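Local structure of flavodoxin (Fusobacterium nucleatum, 6OHK) at residues G8-T13 against K35-K40; N51-T56 against G86-G91; A67-L72 against I104-D109; K44-F49 against I78-K83. The protein binds flavin mononucleotide and probably uses it to carry electrons to a number of redox enzymes. The protein carries 1 engineered substitution. All blocks are in the same frame, centred on the assembly; numbering follows the deposited sequence.

Contact 1: residues G8-T13 against K35-K40; sequences GIFYAT and KTFNVK. With FMN (flavin mononucleotide), chain B.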
# COMPACT_ATOMS: atom_id res chain seq x y z
N GLY A 8 -1.48 6.77 -9.49
CA GLY A 8 -0.97 7.64 -8.43
C GLY A 8 -0.37 6.83 -7.30
O GLY A 8 -1.05 5.99 -6.72
N ILE A 9 0.90 7.06 -7.01
CA ILE A 9 1.63 6.37 -5.96
C ILE A 9 1.84 7.34 -4.82
O ILE A 9 2.45 8.41 -5.01
CB ILE A 9 2.98 5.86 -6.48
CG1 ILE A 9 2.80 5.01 -7.74
CG2 ILE A 9 3.71 5.11 -5.38
CD1 ILE A 9 4.11 4.66 -8.40
N PHE A 10 1.34 7.01 -3.64
CA PHE A 10 1.41 7.88 -2.47
C PHE A 10 2.09 7.12 -1.34
O PHE A 10 1.71 5.99 -1.05
CB PHE A 10 0.00 8.26 -2.04
CG PHE A 10 -0.69 9.17 -3.03
CD1 PHE A 10 -1.29 8.67 -4.19
CD2 PHE A 10 -0.69 10.53 -2.84
CE1 PHE A 10 -1.84 9.52 -5.11
CE2 PHE A 10 -1.25 11.39 -3.77
CZ PHE A 10 -1.82 10.88 -4.89
N TYR A 11 3.13 7.72 -0.75
CA TYR A 11 3.90 7.03 0.28
C TYR A 11 4.25 7.99 1.40
O TYR A 11 4.17 9.21 1.25
CB TYR A 11 5.18 6.39 -0.31
CG TYR A 11 6.24 7.38 -0.62
CD1 TYR A 11 6.23 8.11 -1.79
CD2 TYR A 11 7.27 7.64 0.30
CE1 TYR A 11 7.19 9.07 -2.05
CE2 TYR A 11 8.23 8.60 0.04
CZ TYR A 11 8.18 9.31 -1.14
OH TYR A 11 9.20 10.28 -1.34
N ALA A 12 4.73 7.41 2.50
CA ALA A 12 5.38 8.15 3.56
C ALA A 12 6.58 7.34 4.01
O ALA A 12 6.63 6.13 3.81
CB ALA A 12 4.43 8.36 4.74
N THR A 13 7.52 8.01 4.66
CA THR A 13 8.72 7.32 5.18
C THR A 13 9.25 8.06 6.39
O THR A 13 9.19 9.29 6.43
CB THR A 13 9.81 7.21 4.11
OG1 THR A 13 10.88 6.38 4.57
CG2 THR A 13 10.38 8.56 3.74
N LYS A 35 2.51 8.85 -11.26
CA LYS A 35 2.95 10.08 -10.59
C LYS A 35 3.08 9.74 -9.12
O LYS A 35 2.19 9.07 -8.56
CB LYS A 35 1.91 11.18 -10.75
CG LYS A 35 1.78 11.84 -12.09
CD LYS A 35 1.57 13.36 -11.83
CE LYS A 35 2.81 14.05 -11.21
NZ LYS A 35 2.52 15.26 -10.32
N THR A 36 4.15 10.19 -8.48
CA THR A 36 4.48 9.79 -7.12
C THR A 36 4.45 10.98 -6.19
O THR A 36 4.93 12.07 -6.56
CB THR A 36 5.84 9.12 -7.09
OG1 THR A 36 5.77 7.99 -7.98
CG2 THR A 36 6.25 8.68 -5.71
N PHE A 37 3.94 10.78 -4.99
CA PHE A 37 3.72 11.83 -4.01
C PHE A 37 4.08 11.33 -2.63
O PHE A 37 3.78 10.18 -2.29
CB PHE A 37 2.23 12.20 -3.95
CG PHE A 37 1.64 12.63 -5.26
CD1 PHE A 37 1.18 11.69 -6.16
CD2 PHE A 37 1.54 13.97 -5.60
CE1 PHE A 37 0.64 12.06 -7.39
CE2 PHE A 37 0.98 14.35 -6.79
CZ PHE A 37 0.51 13.38 -7.69
N ASN A 38 4.73 12.18 -1.84
CA ASN A 38 5.01 11.93 -0.44
C ASN A 38 3.94 12.63 0.37
O ASN A 38 3.80 13.86 0.28
CB ASN A 38 6.40 12.46 -0.10
CG ASN A 38 6.84 12.13 1.31
OD1 ASN A 38 6.07 12.06 2.24
ND2 ASN A 38 8.16 11.95 1.47
N VAL A 39 3.18 11.88 1.15
CA VAL A 39 2.02 12.43 1.85
C VAL A 39 2.40 13.36 3.00
O VAL A 39 1.51 13.98 3.60
CB VAL A 39 1.01 11.35 2.26
CG1 VAL A 39 0.50 10.65 1.02
CG2 VAL A 39 1.57 10.39 3.28
N LYS A 40 3.69 13.53 3.28
CA LYS A 40 4.05 14.68 4.11
C LYS A 40 3.61 15.97 3.48
O LYS A 40 3.50 16.99 4.19
CB LYS A 40 5.54 14.71 4.41
CG LYS A 40 6.42 15.11 3.29
CD LYS A 40 7.86 14.86 3.77
CE LYS A 40 8.91 15.33 2.85
NZ LYS A 40 10.26 15.29 3.54
N1 FMN B . 6.75 -2.78 11.91
C2 FMN B . 5.52 -3.46 11.97
O2 FMN B . 5.26 -4.32 11.20
N3 FMN B . 4.62 -3.11 13.03
C4 FMN B . 4.85 -2.15 13.98
O4 FMN B . 4.00 -1.94 14.82
C4A FMN B . 6.11 -1.49 13.91
N5 FMN B . 6.41 -0.52 14.86
C5A FMN B . 7.71 0.05 14.77
C6 FMN B . 8.12 0.94 15.78
C7 FMN B . 9.36 1.54 15.72
C7M FMN B . 9.64 2.55 16.84
C8 FMN B . 10.25 1.18 14.72
C8M FMN B . 11.59 1.89 14.67
C9 FMN B . 9.86 0.30 13.72
C9A FMN B . 8.61 -0.28 13.76
N10 FMN B . 8.22 -1.20 12.71
C10 FMN B . 6.99 -1.82 12.85
C1' FMN B . 9.13 -1.54 11.63
C2' FMN B . 9.15 -0.43 10.53
O2' FMN B . 7.87 -0.21 9.97
C3' FMN B . 10.09 -0.88 9.40
O3' FMN B . 11.41 -0.87 9.92
C4' FMN B . 10.03 -0.06 8.10
O4' FMN B . 10.85 -0.71 7.14
C5' FMN B . 10.50 1.38 8.28
O5' FMN B . 10.22 2.07 7.07
P FMN B . 10.81 3.54 6.82
O1P FMN B . 10.31 3.89 5.44
O2P FMN B . 10.32 4.49 7.87
O3P FMN B . 12.34 3.43 6.87
O HOH W 1 7.05 10.85 4.59
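Strands 7-11 and 34-38 are the two parallel strands of the first beta-alpha-beta unit of the flavodoxin fold, with helix 17-28 between them in the chain. Gly8 sits beside Lys35 and Tyr11 beside Asn38. The backbone bonds run Ile9 N to Lys35 O, Phe37 N to Ile9 O, Tyr11 N to Phe37 O and Val39 N to Tyr11 O. The bond from Val39 N to Tyr11 O, at 2.8 Å, carries the pairing one residue past strand 34-38.

On one face Phe10 and Phe37 lie side by side and point the same way. Their planes differ by 6°, but the rings are slid apart and barely overlap. Phe37 CD1 lies over the rim of the Phe10 ring, 3.4 Å from Phe10 CZ. Val39 CG1 closes in at the edge of the Phe10 ring.

On the other face Tyr11 has CG between its backbone N and carbonyl carbon (chi1 75°), and the ring reaches over the neighbouring strand. Asn38 CA makes a CH-pi contact 4.2 Å from the Tyr11 ring centroid. Thr36 CG2 meets the ring edge, 3.8 Å from Tyr11 CE1. Asn38 ND2 gives Tyr11 OH a weak bond of 3.4 Å.

Asn38 OD1 accepts from Lys40 N at 3.0 Å, an Asx turn. It also accepts from a water that takes the Thr13 N-H. Thr13 OG1 bonds FMN O1P at 2.7 Å. One amide oxygen thus holds the turn after strand 34-38 and, through water, the start of the phosphate-binding loop.

Contact 2: residues N51-T56 against G86-G91; sequences NLILVT and GLVGLG. With FMN (flavin mononucleotide), chain B.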
# COMPACT_ATOMS: atom_id res chain seq x y z
N ASN A 51 -6.49 4.88 -10.52
CA ASN A 51 -5.63 3.78 -10.14
C ASN A 51 -4.66 4.30 -9.10
O ASN A 51 -3.99 5.31 -9.34
CB ASN A 51 -4.83 3.30 -11.35
CG ASN A 51 -5.70 2.75 -12.45
OD1 ASN A 51 -6.74 2.16 -12.17
ND2 ASN A 51 -5.27 2.93 -13.70
N LEU A 52 -4.57 3.64 -7.94
CA LEU A 52 -3.78 4.12 -6.81
C LEU A 52 -2.97 3.00 -6.20
O LEU A 52 -3.43 1.86 -6.09
CB LEU A 52 -4.71 4.65 -5.74
CG LEU A 52 -5.40 5.97 -6.05
CD1 LEU A 52 -6.57 6.18 -5.10
CD2 LEU A 52 -4.44 7.14 -5.93
N ILE A 53 -1.77 3.35 -5.77
CA ILE A 53 -0.94 2.51 -4.90
C ILE A 53 -0.58 3.34 -3.68
O ILE A 53 0.05 4.40 -3.82
CB ILE A 53 0.32 2.04 -5.64
CG1 ILE A 53 -0.04 1.19 -6.86
CG2 ILE A 53 1.26 1.29 -4.67
CD1 ILE A 53 1.15 0.84 -7.74
N LEU A 54 -1.01 2.90 -2.51
CA LEU A 54 -0.79 3.62 -1.25
C LEU A 54 0.16 2.80 -0.40
O LEU A 54 -0.08 1.61 -0.19
CB LEU A 54 -2.11 3.83 -0.50
CG LEU A 54 -3.28 4.34 -1.33
CD1 LEU A 54 -4.48 4.55 -0.40
CD2 LEU A 54 -2.99 5.61 -2.10
N VAL A 55 1.25 3.41 0.04
CA VAL A 55 2.37 2.72 0.67
C VAL A 55 2.66 3.34 2.03
O VAL A 55 2.80 4.56 2.14
CB VAL A 55 3.63 2.83 -0.21
CG1 VAL A 55 4.75 1.98 0.38
CG2 VAL A 55 3.34 2.48 -1.66
N THR A 56 2.77 2.51 3.05
CA THR A 56 3.18 3.02 4.36
C THR A 56 4.01 2.00 5.14
O THR A 56 3.67 0.82 5.15
CB THR A 56 1.97 3.46 5.21
OG1 THR A 56 2.43 4.12 6.41
CG2 THR A 56 1.06 2.28 5.58
N GLY A 86 -4.32 -0.49 -4.65
CA GLY A 86 -3.44 -1.46 -4.02
C GLY A 86 -2.73 -0.84 -2.84
O GLY A 86 -2.30 0.31 -2.91
N LEU A 87 -2.60 -1.61 -1.75
CA LEU A 87 -1.97 -1.18 -0.52
C LEU A 87 -0.67 -1.94 -0.32
O LEU A 87 -0.63 -3.16 -0.52
CB LEU A 87 -2.91 -1.47 0.64
CG LEU A 87 -4.28 -0.88 0.53
CD1 LEU A 87 -5.14 -1.37 1.71
CD2 LEU A 87 -4.26 0.64 0.50
N VAL A 88 0.37 -1.21 0.07
CA VAL A 88 1.68 -1.78 0.37
C VAL A 88 2.06 -1.39 1.79
O VAL A 88 2.10 -0.20 2.10
CB VAL A 88 2.75 -1.31 -0.61
CG1 VAL A 88 4.11 -1.99 -0.29
CG2 VAL A 88 2.32 -1.62 -2.05
N GLY A 89 2.38 -2.37 2.62
CA GLY A 89 2.92 -2.12 3.94
C GLY A 89 4.36 -2.54 4.03
O GLY A 89 4.78 -3.50 3.38
N LEU A 90 5.13 -1.84 4.87
CA LEU A 90 6.46 -2.27 5.31
C LEU A 90 6.40 -2.44 6.82
O LEU A 90 5.78 -1.64 7.51
CB LEU A 90 7.50 -1.23 5.03
CG LEU A 90 8.01 -1.14 3.60
CD1 LEU A 90 7.07 -0.35 2.73
CD2 LEU A 90 9.34 -0.46 3.62
N GLY A 91 7.03 -3.51 7.30
CA GLY A 91 7.08 -3.75 8.73
C GLY A 91 8.15 -4.76 9.08
O GLY A 91 9.02 -5.09 8.28
N1 FMN B . 6.75 -2.78 11.91
C2 FMN B . 5.52 -3.46 11.97
O2 FMN B . 5.26 -4.32 11.20
N3 FMN B . 4.62 -3.11 13.03
C4 FMN B . 4.85 -2.15 13.98
O4 FMN B . 4.00 -1.94 14.82
C4A FMN B . 6.11 -1.49 13.91
N5 FMN B . 6.41 -0.52 14.86
C5A FMN B . 7.71 0.05 14.77
C6 FMN B . 8.12 0.94 15.78
C7 FMN B . 9.36 1.54 15.72
C7M FMN B . 9.64 2.55 16.84
C8 FMN B . 10.25 1.18 14.72
C8M FMN B . 11.59 1.89 14.67
C9 FMN B . 9.86 0.30 13.72
C9A FMN B . 8.61 -0.28 13.76
N10 FMN B . 8.22 -1.20 12.71
C10 FMN B . 6.99 -1.82 12.85
C1' FMN B . 9.13 -1.54 11.63
C2' FMN B . 9.15 -0.43 10.53
O2' FMN B . 7.87 -0.21 9.97
C3' FMN B . 10.09 -0.88 9.40
O3' FMN B . 11.41 -0.87 9.92
C4' FMN B . 10.03 -0.06 8.10
O4' FMN B . 10.85 -0.71 7.14
C5' FMN B . 10.50 1.38 8.28
O5' FMN B . 10.22 2.07 7.07
P FMN B . 10.81 3.54 6.82
O1P FMN B . 10.31 3.89 5.44
O2P FMN B . 10.32 4.49 7.87
O3P FMN B . 12.34 3.43 6.87
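Gly86 N bonds Leu52 O at 2.9 Å, the first bond between these segments, and Gly86 O then accepts from Leu54 N. Having no side chain, Gly86 meets strand 51-56 through its backbone alone. Gly86 O is also approached by Ile53 CA, 3.3 Å away.

Leu87 points to the same face as Leu54. Its CD2 touches both CB and CD1 of Leu54, with Leu87 CD2 at 4.0 Å from Leu54 CB.

Val88 N bonds Leu54 O, and Val88 O accepts from Thr56 N. Bridged on the same face and with CG1 anti to the backbone N in both (chi1 -178° and -174°), Val88 and Val55 lie alongside and point the same way. Val88 CB is 4.0 Å from Val55 CG1. Val88 CG2 reaches back to Ile53 CG2 at 4.1 Å.

These are neighbouring parallel strands in the middle of the flavodoxin sheet, and every residue that touches here is buried. Helix 154-166 packs on Ile53 and Val88 with Trp161.

Gly89 CA lies against Thr56 O. The same oxygen, Thr56 O, takes the N-H of Leu90 N at 3.0 Å. Leu90 CD1 packs on Val55 CG1, while Leu90 CD2 faces FMN O4' at 3.8 Å. Leu90 already lines the flavin pocket, and Gly91 CA follows, 3.1 Å from FMN O2.

Contact 3: residues A67-L72 against I104-D109; sequences AWMNNL and IRYLYD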
# COMPACT_ATOMS: atom_id res chain seq x y z
N ALA A 67 2.34 10.86 8.80
CA ALA A 67 1.81 11.69 7.72
C ALA A 67 0.54 11.10 7.13
O ALA A 67 -0.33 11.85 6.69
CB ALA A 67 2.86 11.89 6.64
N TRP A 68 0.39 9.78 7.12
CA TRP A 68 -0.89 9.19 6.78
C TRP A 68 -1.90 9.40 7.91
O TRP A 68 -3.03 9.83 7.66
CB TRP A 68 -0.75 7.69 6.50
CG TRP A 68 -0.23 7.32 5.16
CD1 TRP A 68 0.97 6.74 4.88
CD2 TRP A 68 -0.90 7.51 3.93
NE1 TRP A 68 1.06 6.52 3.52
CE2 TRP A 68 -0.07 6.99 2.92
CE3 TRP A 68 -2.14 8.05 3.57
CZ2 TRP A 68 -0.46 6.96 1.59
CZ3 TRP A 68 -2.52 8.04 2.26
CH2 TRP A 68 -1.67 7.51 1.28
N MET A 69 -1.51 9.10 9.16
CA MET A 69 -2.47 9.19 10.26
C MET A 69 -3.04 10.60 10.38
O MET A 69 -4.24 10.77 10.62
CB MET A 69 -1.80 8.75 11.57
CG MET A 69 -1.27 7.33 11.57
SD MET A 69 -2.53 6.05 11.24
CE MET A 69 -3.53 6.16 12.69
N ASN A 70 -2.21 11.60 10.18
CA ASN A 70 -2.67 12.98 10.31
C ASN A 70 -3.63 13.36 9.21
O ASN A 70 -4.36 14.37 9.34
CB ASN A 70 -1.48 13.93 10.29
CG ASN A 70 -0.66 13.87 11.54
OD1 ASN A 70 -1.11 13.38 12.57
ND2 ASN A 70 0.58 14.31 11.45
N ASN A 71 -3.65 12.62 8.10
CA ASN A 71 -4.47 12.91 6.94
C ASN A 71 -5.64 11.97 6.79
O ASN A 71 -6.30 12.00 5.75
CB ASN A 71 -3.60 12.88 5.69
CG ASN A 71 -2.87 14.15 5.51
OD1 ASN A 71 -3.52 15.19 5.31
ND2 ASN A 71 -1.56 14.13 5.55
N LEU A 72 -5.95 11.15 7.79
CA LEU A 72 -7.02 10.18 7.60
C LEU A 72 -8.38 10.84 7.45
O LEU A 72 -9.23 10.31 6.73
CB LEU A 72 -7.08 9.17 8.73
CG LEU A 72 -5.88 8.22 8.85
CD1 LEU A 72 -6.18 7.23 9.96
CD2 LEU A 72 -5.58 7.50 7.57
N ILE A 104 -1.65 -0.56 7.05
CA ILE A 104 -2.52 -0.61 5.88
C ILE A 104 -3.97 -0.84 6.23
O ILE A 104 -4.84 -0.52 5.40
CB ILE A 104 -2.03 -1.57 4.79
CG1 ILE A 104 -2.03 -3.04 5.23
CG2 ILE A 104 -0.67 -1.15 4.26
CD1 ILE A 104 -1.71 -4.00 4.10
N ARG A 105 -4.30 -1.31 7.43
CA ARG A 105 -5.70 -1.42 7.84
C ARG A 105 -6.39 -0.07 7.85
O ARG A 105 -7.55 0.05 7.44
CB ARG A 105 -5.79 -2.09 9.21
CG ARG A 105 -7.19 -2.08 9.83
CD ARG A 105 -8.27 -2.70 9.00
NE ARG A 105 -8.07 -4.13 8.83
CZ ARG A 105 -8.96 -4.93 8.24
NH1 ARG A 105 -10.08 -4.45 7.71
NH2 ARG A 105 -8.71 -6.23 8.17
N TYR A 106 -5.70 0.96 8.32
CA TYR A 106 -6.32 2.28 8.37
C TYR A 106 -6.70 2.77 6.98
O TYR A 106 -7.77 3.37 6.79
CB TYR A 106 -5.39 3.29 9.05
CG TYR A 106 -5.23 2.99 10.51
CD1 TYR A 106 -4.21 2.16 10.96
CD2 TYR A 106 -6.10 3.52 11.44
CE1 TYR A 106 -4.10 1.84 12.28
CE2 TYR A 106 -5.98 3.22 12.78
CZ TYR A 106 -4.97 2.38 13.18
OH TYR A 106 -4.84 2.07 14.54
N LEU A 107 -5.85 2.50 5.99
CA LEU A 107 -6.12 2.92 4.62
C LEU A 107 -7.22 2.07 4.02
O LEU A 107 -8.14 2.59 3.37
CB LEU A 107 -4.82 2.85 3.82
CG LEU A 107 -3.64 3.61 4.42
CD1 LEU A 107 -2.44 3.48 3.49
CD2 LEU A 107 -3.96 5.07 4.64
N TYR A 108 -7.14 0.75 4.20
CA TYR A 108 -8.14 -0.17 3.67
C TYR A 108 -9.54 0.24 4.09
O TYR A 108 -10.46 0.30 3.28
CB TYR A 108 -7.85 -1.57 4.20
CG TYR A 108 -8.82 -2.63 3.73
CD1 TYR A 108 -9.97 -2.94 4.43
CD2 TYR A 108 -8.58 -3.33 2.57
CE1 TYR A 108 -10.85 -3.94 3.97
CE2 TYR A 108 -9.43 -4.30 2.11
CZ TYR A 108 -10.56 -4.61 2.81
OH TYR A 108 -11.39 -5.62 2.32
N ASP A 109 -9.73 0.48 5.38
CA ASP A 109 -11.09 0.69 5.87
C ASP A 109 -11.69 1.94 5.26
O ASP A 109 -12.89 1.96 4.95
CB ASP A 109 -11.08 0.80 7.39
CG ASP A 109 -10.95 -0.56 8.10
OD1 ASP A 109 -11.05 -1.61 7.47
OD2 ASP A 109 -10.74 -0.52 9.34
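Met69 lays its thioether over one face of the Tyr106 ring, a Met-aromatic contact. The sulfur SD of Met69 is 4.3 Å from the Tyr106 ring centroid. Its methyl CE comes closer, 3.9 Å from the same centroid and offset toward the rim near CE2. The bends at chi2 (-59°) and chi3 (-68°) curl the chain so that SD and CE both lie on that face.

Leu72 CD1 meets the same ring obliquely, 4.0 Å from Tyr106 CD2. Its other branch, CD2, touches Leu107 CD2.

Leu107 also covers Trp68. Its CD1 stands over the centre of the six-membered ring of Trp68, 4.3 Å from the centroid, and its CD2 is 3.7 Å from Trp68 CE3. The two side chains cross at about a right angle. No hydrogen bond links the segments; Trp68 NE1 instead bonds Val55 O of the sheet.

Trp68 and Leu107 both rest on Leu54 of strand 51-59. Residues 67-72 and helix 103-113 thus join side by side in a helical layer on one face of the parallel sheet, as in the three-layer alpha-beta-alpha sandwich of flavodoxins.

Contact 4: residues K44-F49 against I78-K83; sequences KEIENF and IDFTGK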
# COMPACT_ATOMS: atom_id res chain seq x y z
N LYS A 44 -4.28 15.51 -1.03
CA LYS A 44 -5.42 15.95 -1.82
C LYS A 44 -5.39 15.37 -3.24
O LYS A 44 -6.46 15.12 -3.81
CB LYS A 44 -5.55 17.47 -1.83
CG LYS A 44 -4.45 18.17 -2.52
CD LYS A 44 -4.68 19.70 -2.43
CE LYS A 44 -3.47 20.51 -2.91
NZ LYS A 44 -2.23 20.35 -2.06
N GLU A 45 -4.21 15.10 -3.79
CA GLU A 45 -4.12 14.58 -5.15
C GLU A 45 -4.64 13.17 -5.30
O GLU A 45 -4.80 12.72 -6.44
CB GLU A 45 -2.70 14.68 -5.70
CG GLU A 45 -2.18 16.10 -5.82
CD GLU A 45 -1.57 16.66 -4.54
OE1 GLU A 45 -1.58 16.02 -3.46
OE2 GLU A 45 -1.07 17.82 -4.65
N ILE A 46 -4.90 12.45 -4.22
CA ILE A 46 -5.49 11.13 -4.36
C ILE A 46 -6.79 11.20 -5.15
O ILE A 46 -7.14 10.27 -5.88
CB ILE A 46 -5.66 10.50 -2.96
CG1 ILE A 46 -4.29 10.14 -2.41
CG2 ILE A 46 -6.62 9.28 -2.98
CD1 ILE A 46 -4.21 9.56 -0.99
N GLU A 47 -7.52 12.31 -5.03
CA GLU A 47 -8.77 12.50 -5.77
C GLU A 47 -8.57 12.41 -7.27
O GLU A 47 -9.53 12.09 -8.01
CB GLU A 47 -9.36 13.87 -5.41
CG GLU A 47 -10.87 13.99 -5.37
CD GLU A 47 -11.27 15.21 -4.54
OE1 GLU A 47 -11.90 15.04 -3.46
OE2 GLU A 47 -10.89 16.33 -4.94
N ASN A 48 -7.38 12.72 -7.76
CA ASN A 48 -7.11 12.91 -9.19
C ASN A 48 -6.84 11.62 -9.96
O ASN A 48 -6.67 11.70 -11.18
CB ASN A 48 -5.90 13.82 -9.35
CG ASN A 48 -6.14 15.20 -8.79
OD1 ASN A 48 -7.28 15.63 -8.63
ND2 ASN A 48 -5.05 15.90 -8.48
N PHE A 49 -6.78 10.47 -9.30
CA PHE A 49 -6.40 9.23 -9.94
C PHE A 49 -7.49 8.19 -9.75
O PHE A 49 -8.12 8.11 -8.69
CB PHE A 49 -5.09 8.70 -9.33
CG PHE A 49 -3.97 9.64 -9.50
CD1 PHE A 49 -3.21 9.61 -10.65
CD2 PHE A 49 -3.69 10.62 -8.57
CE1 PHE A 49 -2.21 10.52 -10.86
CE2 PHE A 49 -2.72 11.53 -8.76
CZ PHE A 49 -1.96 11.49 -9.90
N ILE A 78 -12.64 12.00 0.54
CA ILE A 78 -12.56 11.68 -0.87
C ILE A 78 -13.58 10.59 -1.20
O ILE A 78 -13.76 9.63 -0.45
CB ILE A 78 -11.13 11.22 -1.20
CG1 ILE A 78 -10.16 12.37 -0.95
CG2 ILE A 78 -11.02 10.69 -2.64
CD1 ILE A 78 -8.69 11.99 -1.11
N ASP A 79 -14.22 10.73 -2.36
CA ASP A 79 -15.10 9.70 -2.88
C ASP A 79 -14.24 8.71 -3.66
O ASP A 79 -13.66 9.07 -4.69
CB ASP A 79 -16.14 10.33 -3.79
CG ASP A 79 -17.19 9.35 -4.22
OD1 ASP A 79 -17.12 8.17 -3.87
OD2 ASP A 79 -18.14 9.78 -4.94
N PHE A 80 -14.13 7.49 -3.17
CA PHE A 80 -13.33 6.46 -3.82
C PHE A 80 -14.12 5.60 -4.80
O PHE A 80 -13.57 4.66 -5.37
CB PHE A 80 -12.64 5.55 -2.77
CG PHE A 80 -11.42 6.16 -2.14
CD1 PHE A 80 -11.54 7.06 -1.10
CD2 PHE A 80 -10.15 5.82 -2.59
CE1 PHE A 80 -10.40 7.61 -0.51
CE2 PHE A 80 -9.03 6.39 -2.02
CZ PHE A 80 -9.15 7.27 -0.98
N THR A 81 -15.38 5.96 -5.07
CA THR A 81 -16.18 5.23 -6.06
C THR A 81 -15.44 5.17 -7.37
O THR A 81 -14.95 6.18 -7.85
CB THR A 81 -17.53 5.92 -6.25
OG1 THR A 81 -18.20 5.95 -4.99
CG2 THR A 81 -18.39 5.16 -7.26
N GLY A 82 -15.34 3.99 -7.95
CA GLY A 82 -14.68 3.83 -9.22
C GLY A 82 -13.17 3.72 -9.15
O GLY A 82 -12.55 3.42 -10.18
N LYS A 83 -12.57 3.95 -7.99
CA LYS A 83 -11.13 3.84 -7.84
C LYS A 83 -10.72 2.43 -7.51
O LYS A 83 -11.45 1.68 -6.86
CB LYS A 83 -10.61 4.82 -6.80
CG LYS A 83 -10.95 6.28 -7.10
CD LYS A 83 -10.13 7.18 -6.18
CE LYS A 83 -10.55 8.65 -6.24
NZ LYS A 83 -10.44 9.20 -7.62
O HOH W 2 -13.84 13.14 -4.00
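Lys83 NZ is gripped by two backbone carbonyls of segment 44-49. Lys83 NZ bonds Phe49 O at 2.8 Å and Glu47 O at 3.1 Å. In both bonds the nitrogen stands above the carbonyl plane, 43° out of it for Phe49 and 58° for Glu47. The bend at chi4 (-58°) turns NZ to these oxygens, while Lys83 CD runs past Phe49 O at 3.3 Å. Lys83 is buried, and the two carbonyls probably help to stabilise its charge there.

Next to this grip is an apolar patch. Ile78 CD1 lies against Ile46, 3.9 Å from Ile46 CB. Ile46 CG2 meets the Phe80 ring obliquely, 3.8 Å from Phe80 CZ.

A more exposed link lies at Glu47. Its OE1 accepts from a water at 2.8 Å, and that water accepts from Asp79 N. Asp79 OD1 in turn takes Thr81 N, an Asx turn, and also Thr81 OG1 at 2.7 Å. A type II turn from Phe80 to Lys83 overlaps it and brings the lysine round to segment 44-49.

The two loops come just before strands 51-59 and 84-90. Ile46, Phe80 and Lys83 all touch Leu52 of the first of these strands. Ile46 and Phe80 also pack on Leu75 of helix 72-77, and Lys114 NZ bonds Ile78 O.

Contacts 1 and 2 belong to one sheet. Their centres are about 10 Å apart, and strand 7-11 pairs directly with strand 51-59, so strands 34-38, 7-11, 51-59 and 84-90 lie in that order. Contact 3 sits on one face of this sheet, its centre about 11 Å from that of contact 2. Contact 4 lies on the same side, about 14 Å from contact 3 between centres, where loops lead into strands 51-59 and 84-90. Contact 1 closes first along the chain; the segments of contacts 2, 3 and 4 then alternate. Contacts 1 and 2 both reach FMN at their C-terminal ends, whereas contact 4 is remote from it.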